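Local atomic coordinates of acyl-CoA dehydrogenase domain protein Tcur3481 (Thermomonospora curvata, PDB entry 6WY9), a protein that binds flavin adenine dinucleotide and probably acts as an acyl-CoA dehydrogenase. Residues T120-E125 with L163-T168; G149-V154 with G199-D204; H240-Y245 with Y328-Y333. All coordinates share one frame; numbering follows the deposited sequence.

Overall arrangement
After the N-terminal helices the chain enters a beta region, and interaction 1 closes a loop by laying L163-T168 parallel to T120-E125. Interaction 2 starts inside that loop, at G149-V154, and ends beyond it, at G199-D204, so the two closures cross. Both belong to one mixed sheet and touch directly, through a salt bridge from E125 OE2 to K151 NZ and a probable hydrogen bond from A152 N to E124 O. The chain then becomes helical again. Interaction 3 follows in series, tying helix 215-248 to helix 330-340 and the loop leading into it, near the bound FAD cofactor. Its centre lies about 34 Å from the centres of the other two, and interactions 1 and 3 sit on opposite sides of the chain's centre.

Interaction 1: residues T120-E125 with L163-T168; sequences TVALEE and LLVSAT
T120, V121 and A122 lie in parallel register with L163, L164 and V165, their strand axes 4.6 Å apart at closest approach and 15° from parallel. Backbone hydrogen bonds make the main link. L164 brackets V121: its N donates to T120 O (3.0 Å), and its O accepts from A122 N over a nearly straight bond (2.8 Å, 168°). S166 N then reaches A122 O at 3.2 Å, the last rung before the first strand ends. T120 O and L164 O each also receive a CA-H, from L163 and V121 respectively, so two kinds of donor share each carbonyl.

Apolar side chains meet on both faces of the sheet. On one, T120 CG2 lies alongside L163, 3.8 Å from its CG, and A122 CB touches V165 CG2 at 4.1 Å; V154 of strand 144-154 packs against T120 and A122 here. The hydroxyl of T120 is turned to P155 O, which leaves the methyl for the leucine. On the other face V121 CG1 meets L164 CB, and both residues pack against A93 of helix 87-100.

Past the last backbone bond a water links the two segments. With OG held between its backbone N and carbonyl carbon (chi1 71°), S166 donates to the water at 2.7 Å from OG, and the water donates in turn to L123 O, 2.8 Å away. Beside this bridge the L123 CD2 methyl rests against S166 CB.

The pair belongs to the beta domain in the middle of the acyl-CoA dehydrogenase fold. Three backbone bonds join the strands, and the second also bonds to strand 172-179 on its other side. Buried aliphatic groups pack on both faces, and where the strands part a water joins the L123 carbonyl to the S166 hydroxyl.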
loop_
_atom_site.group_PDB
_atom_site.type_symbol
_atom_site.label_atom_id
_atom_site.label_comp_id
_atom_site.label_asym_id
_atom_site.label_seq_id
_atom_site.Cartn_x
_atom_site.Cartn_y
_atom_site.Cartn_z
ATOM N N THR B 120 -35.452 -6.784 -7.544
ATOM C CA THR B 120 -34.124 -6.840 -6.951
ATOM C C THR B 120 -33.513 -8.181 -7.326
ATOM O O THR B 120 -34.146 -9.024 -7.969
ATOM C CB THR B 120 -34.168 -6.604 -5.423
ATOM O OG1 THR B 120 -32.837 -6.621 -4.901
ATOM C CG2 THR B 120 -35.027 -7.685 -4.717
ATOM N N VAL B 121 -32.245 -8.350 -6.952
ATOM C CA VAL B 121 -31.511 -9.567 -7.248
ATOM C C VAL B 121 -30.958 -10.127 -5.946
ATOM O O VAL B 121 -30.477 -9.373 -5.085
ATOM C CB VAL B 121 -30.386 -9.298 -8.262
ATOM C CG1 VAL B 121 -31.011 -8.709 -9.502
ATOM C CG2 VAL B 121 -29.315 -8.318 -7.674
ATOM N N ALA B 122 -31.015 -11.448 -5.830
ATOM C CA ALA B 122 -30.593 -12.205 -4.654
ATOM C C ALA B 122 -29.464 -13.114 -5.133
ATOM O O ALA B 122 -29.687 -14.250 -5.546
ATOM C CB ALA B 122 -31.774 -12.993 -4.043
ATOM N N LEU B 123 -28.241 -12.578 -5.088
ATOM C CA LEU B 123 -27.064 -13.206 -5.650
ATOM C C LEU B 123 -26.090 -13.640 -4.576
ATOM O O LEU B 123 -25.064 -14.222 -4.913
ATOM C CB LEU B 123 -26.360 -12.225 -6.628
ATOM C CG LEU B 123 -27.251 -11.713 -7.771
ATOM C CD1 LEU B 123 -26.489 -10.694 -8.631
ATOM C CD2 LEU B 123 -27.651 -12.945 -8.613
ATOM N N GLU B 124 -26.366 -13.355 -3.293
ATOM C CA GLU B 124 -25.407 -13.658 -2.242
ATOM C C GLU B 124 -25.990 -14.583 -1.178
ATOM O O GLU B 124 -27.210 -14.641 -0.977
ATOM C CB GLU B 124 -24.896 -12.358 -1.610
ATOM C CG GLU B 124 -24.033 -11.552 -2.596
ATOM C CD GLU B 124 -23.667 -10.168 -2.023
ATOM O OE1 GLU B 124 -24.563 -9.310 -1.863
ATOM O OE2 GLU B 124 -22.474 -9.969 -1.692
ATOM N N GLU B 125 -25.073 -15.263 -0.466
ATOM C CA GLU B 125 -25.366 -16.210 0.602
ATOM C C GLU B 125 -24.398 -16.021 1.766
ATOM O O GLU B 125 -23.259 -15.574 1.585
ATOM C CB GLU B 125 -25.315 -17.693 0.104
ATOM C CG GLU B 125 -26.491 -17.986 -0.872
ATOM C CD GLU B 125 -26.410 -19.351 -1.542
ATOM O OE1 GLU B 125 -25.418 -20.081 -1.292
ATOM O OE2 GLU B 125 -27.328 -19.680 -2.330
ATOM N N LEU B 163 -38.060 -10.907 -7.815
ATOM C CA LEU B 163 -36.646 -11.083 -7.527
ATOM C C LEU B 163 -36.049 -12.089 -8.500
ATOM O O LEU B 163 -36.667 -13.114 -8.796
ATOM C CB LEU B 163 -36.419 -11.616 -6.109
ATOM C CG LEU B 163 -37.052 -10.941 -4.892
ATOM C CD1 LEU B 163 -38.471 -11.454 -4.715
ATOM C CD2 LEU B 163 -36.200 -11.249 -3.647
ATOM N N LEU B 164 -34.840 -11.806 -8.981
ATOM C CA LEU B 164 -34.025 -12.822 -9.621
ATOM C C LEU B 164 -33.151 -13.470 -8.553
ATOM O O LEU B 164 -32.364 -12.777 -7.889
ATOM C CB LEU B 164 -33.169 -12.214 -10.729
ATOM C CG LEU B 164 -33.913 -11.422 -11.783
ATOM C CD1 LEU B 164 -32.981 -11.039 -12.911
ATOM C CD2 LEU B 164 -35.168 -12.233 -12.326
ATOM N N VAL B 165 -33.261 -14.790 -8.416
ATOM C CA VAL B 165 -32.626 -15.572 -7.352
ATOM C C VAL B 165 -31.691 -16.593 -7.996
ATOM O O VAL B 165 -32.141 -17.387 -8.824
ATOM C CB VAL B 165 -33.684 -16.314 -6.507
ATOM C CG1 VAL B 165 -33.015 -17.264 -5.462
ATOM C CG2 VAL B 165 -34.663 -15.337 -5.867
ATOM N N SER B 166 -30.413 -16.605 -7.593
ATOM C CA SER B 166 -29.490 -17.613 -8.095
ATOM C C SER B 166 -29.616 -18.892 -7.257
ATOM O O SER B 166 -29.780 -18.839 -6.029
ATOM C CB SER B 166 -28.045 -17.058 -8.096
ATOM O OG SER B 166 -27.533 -16.918 -6.783
ATOM N N ALA B 167 -29.599 -20.042 -7.938
ATOM C CA ALA B 167 -29.756 -21.362 -7.319
ATOM C C ALA B 167 -29.104 -22.425 -8.205
ATOM O O ALA B 167 -28.924 -22.228 -9.410
ATOM C CB ALA B 167 -31.237 -21.705 -7.089
ATOM N N THR B 168 -28.754 -23.551 -7.603
ATOM C CA THR B 168 -28.173 -24.674 -8.349
ATOM C C THR B 168 -29.233 -25.747 -8.575
ATOM O O THR B 168 -29.827 -26.269 -7.614
ATOM C CB THR B 168 -26.944 -25.218 -7.620
ATOM O OG1 THR B 168 -25.943 -24.177 -7.589
ATOM C CG2 THR B 168 -26.359 -26.509 -8.312
HETATM O O HOH W 1 -25.244 -15.612 -7.355
#

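Interaction 2: residues G149-V154 with G199-D204; sequences GTKAVV and GNLTLD
G149-V154 runs antiparallel to G199-D204, the strand directions at 156°, with paired backbone bonds at G149-L203 and K151-L201 and then a G1 beta bulge where V153 and V154 both face G199. In the bulge V154 N donates to G199 O at 2.7 Å and G199 N returns a bond to V154 O. V153, in the left-handed helical region (phi 45°), turns its N from that carbonyl to the side chain of N200, whose OD1 accepts in the carbonyl plane at 3.0 Å; N200 ND2 bonds to the backbone of a neighbouring subunit.

On the inner face K151 CG touches L203 CD1 (4.0 Å), and V154 CG2 lies across L201 CG (4.1 Å). The lysine chain, bent at chi2 and chi3, leads its ammonium away from this pair to a salt bridge with E125 OE2 and a hydrogen bond to S166 O. T150 and T202 stand side by side on the exposed opposite face, CG2 of the first towards OG1 of the second.

The N200 amide thus does two jobs: its oxygen accepts the N-H displaced by the bulge, and its nitrogen links the strand to a neighbouring subunit.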
loop_
_atom_site.group_PDB
_atom_site.type_symbol
_atom_site.label_atom_id
_atom_site.label_comp_id
_atom_site.label_asym_id
_atom_site.label_seq_id
_atom_site.Cartn_x
_atom_site.Cartn_y
_atom_site.Cartn_z
ATOM N N GLY B 149 -33.709 -22.748 0.130
ATOM C CA GLY B 149 -32.442 -22.274 0.638
ATOM C C GLY B 149 -32.666 -20.926 1.292
ATOM O O GLY B 149 -33.806 -20.552 1.597
ATOM N N THR B 150 -31.567 -20.207 1.489
ATOM C CA THR B 150 -31.609 -18.856 2.038
ATOM C C THR B 150 -30.666 -17.995 1.231
ATOM O O THR B 150 -29.611 -18.477 0.802
ATOM C CB THR B 150 -31.143 -18.824 3.478
ATOM O OG1 THR B 150 -29.830 -19.365 3.483
ATOM C CG2 THR B 150 -31.997 -19.714 4.354
ATOM N N LYS B 151 -31.014 -16.723 1.056
ATOM C CA LYS B 151 -30.105 -15.767 0.433
ATOM C C LYS B 151 -29.861 -14.619 1.400
ATOM O O LYS B 151 -30.731 -14.275 2.214
ATOM C CB LYS B 151 -30.658 -15.208 -0.886
ATOM C CG LYS B 151 -31.252 -16.251 -1.806
ATOM C CD LYS B 151 -30.193 -17.275 -2.321
ATOM C CE LYS B 151 -29.180 -16.634 -3.306
ATOM N NZ LYS B 151 -28.220 -17.665 -3.778
ATOM N N ALA B 152 -28.679 -14.035 1.316
ATOM C CA ALA B 152 -28.251 -13.032 2.277
ATOM C C ALA B 152 -28.471 -11.617 1.746
ATOM O O ALA B 152 -28.115 -11.304 0.605
ATOM C CB ALA B 152 -26.758 -13.226 2.615
ATOM N N VAL B 153 -28.963 -10.735 2.626
ATOM C CA VAL B 153 -28.883 -9.291 2.419
ATOM C C VAL B 153 -29.266 -8.925 0.990
ATOM O O VAL B 153 -28.505 -8.270 0.263
ATOM C CB VAL B 153 -27.486 -8.706 2.776
ATOM C CG1 VAL B 153 -27.249 -8.705 4.304
ATOM C CG2 VAL B 153 -26.315 -9.383 2.024
ATOM N N VAL B 154 -30.472 -9.294 0.602
ATOM C CA VAL B 154 -31.021 -8.884 -0.685
ATOM C C VAL B 154 -31.294 -7.388 -0.667
ATOM O O VAL B 154 -32.023 -6.914 0.214
ATOM C CB VAL B 154 -32.307 -9.678 -0.974
ATOM C CG1 VAL B 154 -32.930 -9.226 -2.288
ATOM C CG2 VAL B 154 -31.969 -11.166 -0.931
ATOM N N GLY B 199 -32.975 -7.645 2.807
ATOM C CA GLY B 199 -33.772 -8.744 3.339
ATOM C C GLY B 199 -32.946 -10.031 3.345
ATOM O O GLY B 199 -32.288 -10.346 2.347
ATOM N N ASN B 200 -32.910 -10.744 4.469
ATOM C CA ASN B 200 -32.385 -12.114 4.487
ATOM C C ASN B 200 -33.549 -13.016 4.084
ATOM O O ASN B 200 -34.573 -13.059 4.767
ATOM C CB ASN B 200 -31.808 -12.485 5.854
ATOM C CG ASN B 200 -30.656 -11.551 6.287
ATOM O OD1 ASN B 200 -29.911 -11.048 5.451
ATOM N ND2 ASN B 200 -30.503 -11.339 7.593
ATOM N N LEU B 201 -33.410 -13.677 2.938
ATOM C CA LEU B 201 -34.506 -14.324 2.232
ATOM C C LEU B 201 -34.549 -15.813 2.582
ATOM O O LEU B 201 -33.521 -16.497 2.486
ATOM C CB LEU B 201 -34.274 -14.143 0.729
ATOM C CG LEU B 201 -35.269 -13.524 -0.253
ATOM C CD1 LEU B 201 -34.946 -14.066 -1.667
ATOM C CD2 LEU B 201 -36.748 -13.776 0.163
ATOM N N THR B 202 -35.711 -16.318 3.006
ATOM C CA THR B 202 -35.904 -17.758 3.189
ATOM C C THR B 202 -36.842 -18.273 2.104
ATOM O O THR B 202 -37.936 -17.725 1.908
ATOM C CB THR B 202 -36.463 -18.111 4.582
ATOM O OG1 THR B 202 -35.486 -17.840 5.593
ATOM C CG2 THR B 202 -36.797 -19.595 4.665
ATOM N N LEU B 203 -36.423 -19.334 1.406
ATOM C CA LEU B 203 -37.205 -19.936 0.334
ATOM C C LEU B 203 -37.524 -21.374 0.712
ATOM O O LEU B 203 -36.621 -22.199 0.867
ATOM C CB LEU B 203 -36.447 -19.889 -0.991
ATOM C CG LEU B 203 -36.039 -18.505 -1.468
ATOM C CD1 LEU B 203 -34.573 -18.317 -1.234
ATOM C CD2 LEU B 203 -36.326 -18.388 -2.952
ATOM N N ASP B 204 -38.801 -21.683 0.858
ATOM C CA ASP B 204 -39.194 -23.050 1.189
ATOM C C ASP B 204 -40.027 -23.554 0.011
ATOM O O ASP B 204 -41.234 -23.299 -0.068
ATOM C CB ASP B 204 -39.926 -23.060 2.518
ATOM C CG ASP B 204 -40.502 -24.400 2.866
ATOM O OD1 ASP B 204 -40.230 -25.406 2.173
ATOM O OD2 ASP B 204 -41.267 -24.428 3.851
#

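Interaction 3: residues H240-Y245 with Y328-Y333; sequences HITASY and YPIHRY
Y328 OH is hydrogen-bonded to NE2 of H319, a residue of the FAD pocket, and is packed round by Y245 CD1 at 3.5 Å and I241 CG2 at 3.7 Å. Extended at chi1 (180°), the Y328 side chain reaches toward the helix of I241 and Y245. Its ring turns an edge toward the face of Y245 in an offset edge-to-face pair, centroids 5.8 Å apart and planes at 69°. The H319 ring stacks with Y245 and also meets the Y328 ring, the planes inclined.

The apolar part centres on I241, whose two branches go to different partners. CG2 also meets I330 CD1 at 4.2 Å, the two side chains sliding past each other in opposite directions. CD1 runs on to the Y333 ring, approaching CE1 to 3.5 Å, and grazes P329 CB at 4.5 Å. Replacing I241 with an alanine would probably open a gap between Y328, I330 and Y333 and leave the Y333 ring without the methyl that packs on it.

I330 CD1 also abuts T242 OG1 (3.7 Å), a hydroxyl already held by A238 O one helical turn earlier. The hydroxyl of Y333 goes to R80 O, which fixes the far end of that ring.

The contact joins helix 215-248 to helix 330-340 and the loop leading into it, in the C-terminal helical domain, and the side chain of Y245 lies about 5 Å from the bound reduced FAD (dihydroflavine-adenine dinucleotide). The hydroxyls of Y328 and Y333 bond outside the two segments while hydrocarbon and ring surfaces make the contact between them; through H319, this packing is connected to the wall of the cofactor pocket.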
loop_
_atom_site.group_PDB
_atom_site.type_symbol
_atom_site.label_atom_id
_atom_site.label_comp_id
_atom_site.label_asym_id
_atom_site.label_seq_id
_atom_site.Cartn_x
_atom_site.Cartn_y
_atom_site.Cartn_z
ATOM N N HIS B 240 -14.588 15.284 -4.770
ATOM C CA HIS B 240 -14.999 16.655 -5.041
ATOM C C HIS B 240 -15.319 17.394 -3.742
ATOM O O HIS B 240 -14.846 18.514 -3.523
ATOM C CB HIS B 240 -16.192 16.682 -6.003
ATOM C CG HIS B 240 -16.639 18.076 -6.354
ATOM N ND1 HIS B 240 -15.951 18.881 -7.239
ATOM C CD2 HIS B 240 -17.675 18.822 -5.905
ATOM C CE1 HIS B 240 -16.554 20.058 -7.329
ATOM N NE2 HIS B 240 -17.600 20.048 -6.525
ATOM N N ILE B 241 -16.097 16.769 -2.855
ATOM C CA ILE B 241 -16.485 17.428 -1.604
ATOM C C ILE B 241 -15.249 17.729 -0.759
ATOM O O ILE B 241 -15.121 18.800 -0.144
ATOM C CB ILE B 241 -17.471 16.528 -0.820
ATOM C CG1 ILE B 241 -18.860 16.525 -1.470
ATOM C CG2 ILE B 241 -17.553 16.984 0.707
ATOM C CD1 ILE B 241 -19.641 15.262 -1.025
ATOM N N THR B 242 -14.332 16.763 -0.709
ATOM C CA THR B 242 -13.135 16.873 0.115
ATOM C C THR B 242 -12.198 17.972 -0.407
ATOM O O THR B 242 -11.659 18.769 0.377
ATOM C CB THR B 242 -12.439 15.506 0.133
ATOM O OG1 THR B 242 -13.357 14.556 0.682
ATOM C CG2 THR B 242 -11.193 15.573 1.058
ATOM N N ALA B 243 -12.014 18.027 -1.740
ATOM C CA ALA B 243 -11.230 19.091 -2.365
ATOM C C ALA B 243 -11.781 20.472 -2.002
ATOM O O ALA B 243 -11.020 21.393 -1.650
ATOM C CB ALA B 243 -11.219 18.903 -3.888
ATOM N N SER B 244 -13.108 20.657 -2.144
ATOM C CA SER B 244 -13.717 21.934 -1.774
ATOM C C SER B 244 -13.489 22.250 -0.304
ATOM O O SER B 244 -13.233 23.407 0.060
ATOM C CB SER B 244 -15.237 21.920 -2.060
ATOM O OG SER B 244 -15.515 21.713 -3.442
ATOM N N TYR B 245 -13.709 21.269 0.570
ATOM C CA TYR B 245 -13.556 21.511 2.001
ATOM C C TYR B 245 -12.113 21.935 2.337
ATOM O O TYR B 245 -11.899 22.880 3.110
ATOM C CB TYR B 245 -13.943 20.249 2.805
ATOM C CG TYR B 245 -13.796 20.448 4.298
ATOM C CD1 TYR B 245 -14.738 21.181 4.987
ATOM C CD2 TYR B 245 -12.719 19.908 5.012
ATOM C CE1 TYR B 245 -14.632 21.409 6.370
ATOM C CE2 TYR B 245 -12.598 20.123 6.418
ATOM C CZ TYR B 245 -13.539 20.871 7.074
ATOM O OH TYR B 245 -13.462 21.099 8.432
ATOM N N TYR B 328 -23.022 16.195 8.316
ATOM C CA TYR B 328 -22.125 16.644 7.266
ATOM C C TYR B 328 -22.081 15.535 6.206
ATOM O O TYR B 328 -22.318 14.376 6.545
ATOM C CB TYR B 328 -20.725 16.938 7.851
ATOM C CG TYR B 328 -19.699 17.417 6.824
ATOM C CD1 TYR B 328 -19.629 18.779 6.456
ATOM C CD2 TYR B 328 -18.844 16.497 6.184
ATOM C CE1 TYR B 328 -18.710 19.222 5.491
ATOM C CE2 TYR B 328 -17.928 16.887 5.222
ATOM C CZ TYR B 328 -17.860 18.267 4.873
ATOM O OH TYR B 328 -16.954 18.688 3.920
ATOM N N PRO B 329 -21.866 15.847 4.909
ATOM C CA PRO B 329 -22.218 14.854 3.883
ATOM C C PRO B 329 -21.263 13.688 3.728
ATOM O O PRO B 329 -21.689 12.622 3.264
ATOM C CB PRO B 329 -22.267 15.679 2.583
ATOM C CG PRO B 329 -21.567 16.979 2.910
ATOM C CD PRO B 329 -21.840 17.216 4.364
ATOM N N ILE B 330 -19.975 13.878 4.045
ATOM C CA ILE B 330 -18.988 12.952 3.490
ATOM C C ILE B 330 -19.183 11.537 4.054
ATOM O O ILE B 330 -18.884 10.559 3.368
ATOM C CB ILE B 330 -17.543 13.458 3.732
ATOM C CG1 ILE B 330 -16.534 12.655 2.873
ATOM C CG2 ILE B 330 -17.176 13.368 5.253
ATOM C CD1 ILE B 330 -16.634 12.968 1.327
ATOM N N HIS B 331 -19.683 11.398 5.293
ATOM C CA HIS B 331 -19.775 10.060 5.895
ATOM C C HIS B 331 -20.645 9.105 5.062
ATOM O O HIS B 331 -20.469 7.886 5.138
ATOM C CB HIS B 331 -20.360 10.126 7.303
ATOM C CG HIS B 331 -21.831 10.413 7.314
ATOM N ND1 HIS B 331 -22.338 11.664 6.992
ATOM C CD2 HIS B 331 -22.909 9.623 7.555
ATOM C CE1 HIS B 331 -23.660 11.642 7.080
ATOM N NE2 HIS B 331 -24.032 10.416 7.418
ATOM N N ARG B 332 -21.601 9.625 4.282
ATOM C CA ARG B 332 -22.416 8.734 3.452
ATOM C C ARG B 332 -21.590 8.112 2.334
ATOM O O ARG B 332 -21.832 6.968 1.948
ATOM C CB ARG B 332 -23.629 9.484 2.865
ATOM C CG ARG B 332 -24.642 9.914 3.937
ATOM C CD ARG B 332 -26.051 10.140 3.340
ATOM N NE ARG B 332 -26.930 10.738 4.350
ATOM C CZ ARG B 332 -26.903 12.016 4.736
ATOM N NH1 ARG B 332 -27.745 12.438 5.690
ATOM N NH2 ARG B 332 -26.059 12.864 4.166
ATOM N N TYR B 333 -20.647 8.864 1.775
ATOM C CA TYR B 333 -19.757 8.307 0.753
ATOM C C TYR B 333 -18.913 7.187 1.341
ATOM O O TYR B 333 -18.735 6.129 0.718
ATOM C CB TYR B 333 -18.877 9.437 0.187
ATOM C CG TYR B 333 -19.747 10.425 -0.559
ATOM C CD1 TYR B 333 -20.505 11.378 0.129
ATOM C CD2 TYR B 333 -19.877 10.345 -1.945
ATOM C CE1 TYR B 333 -21.373 12.235 -0.560
ATOM C CE2 TYR B 333 -20.730 11.215 -2.650
ATOM C CZ TYR B 333 -21.469 12.148 -1.943
ATOM O OH TYR B 333 -22.305 12.999 -2.649
#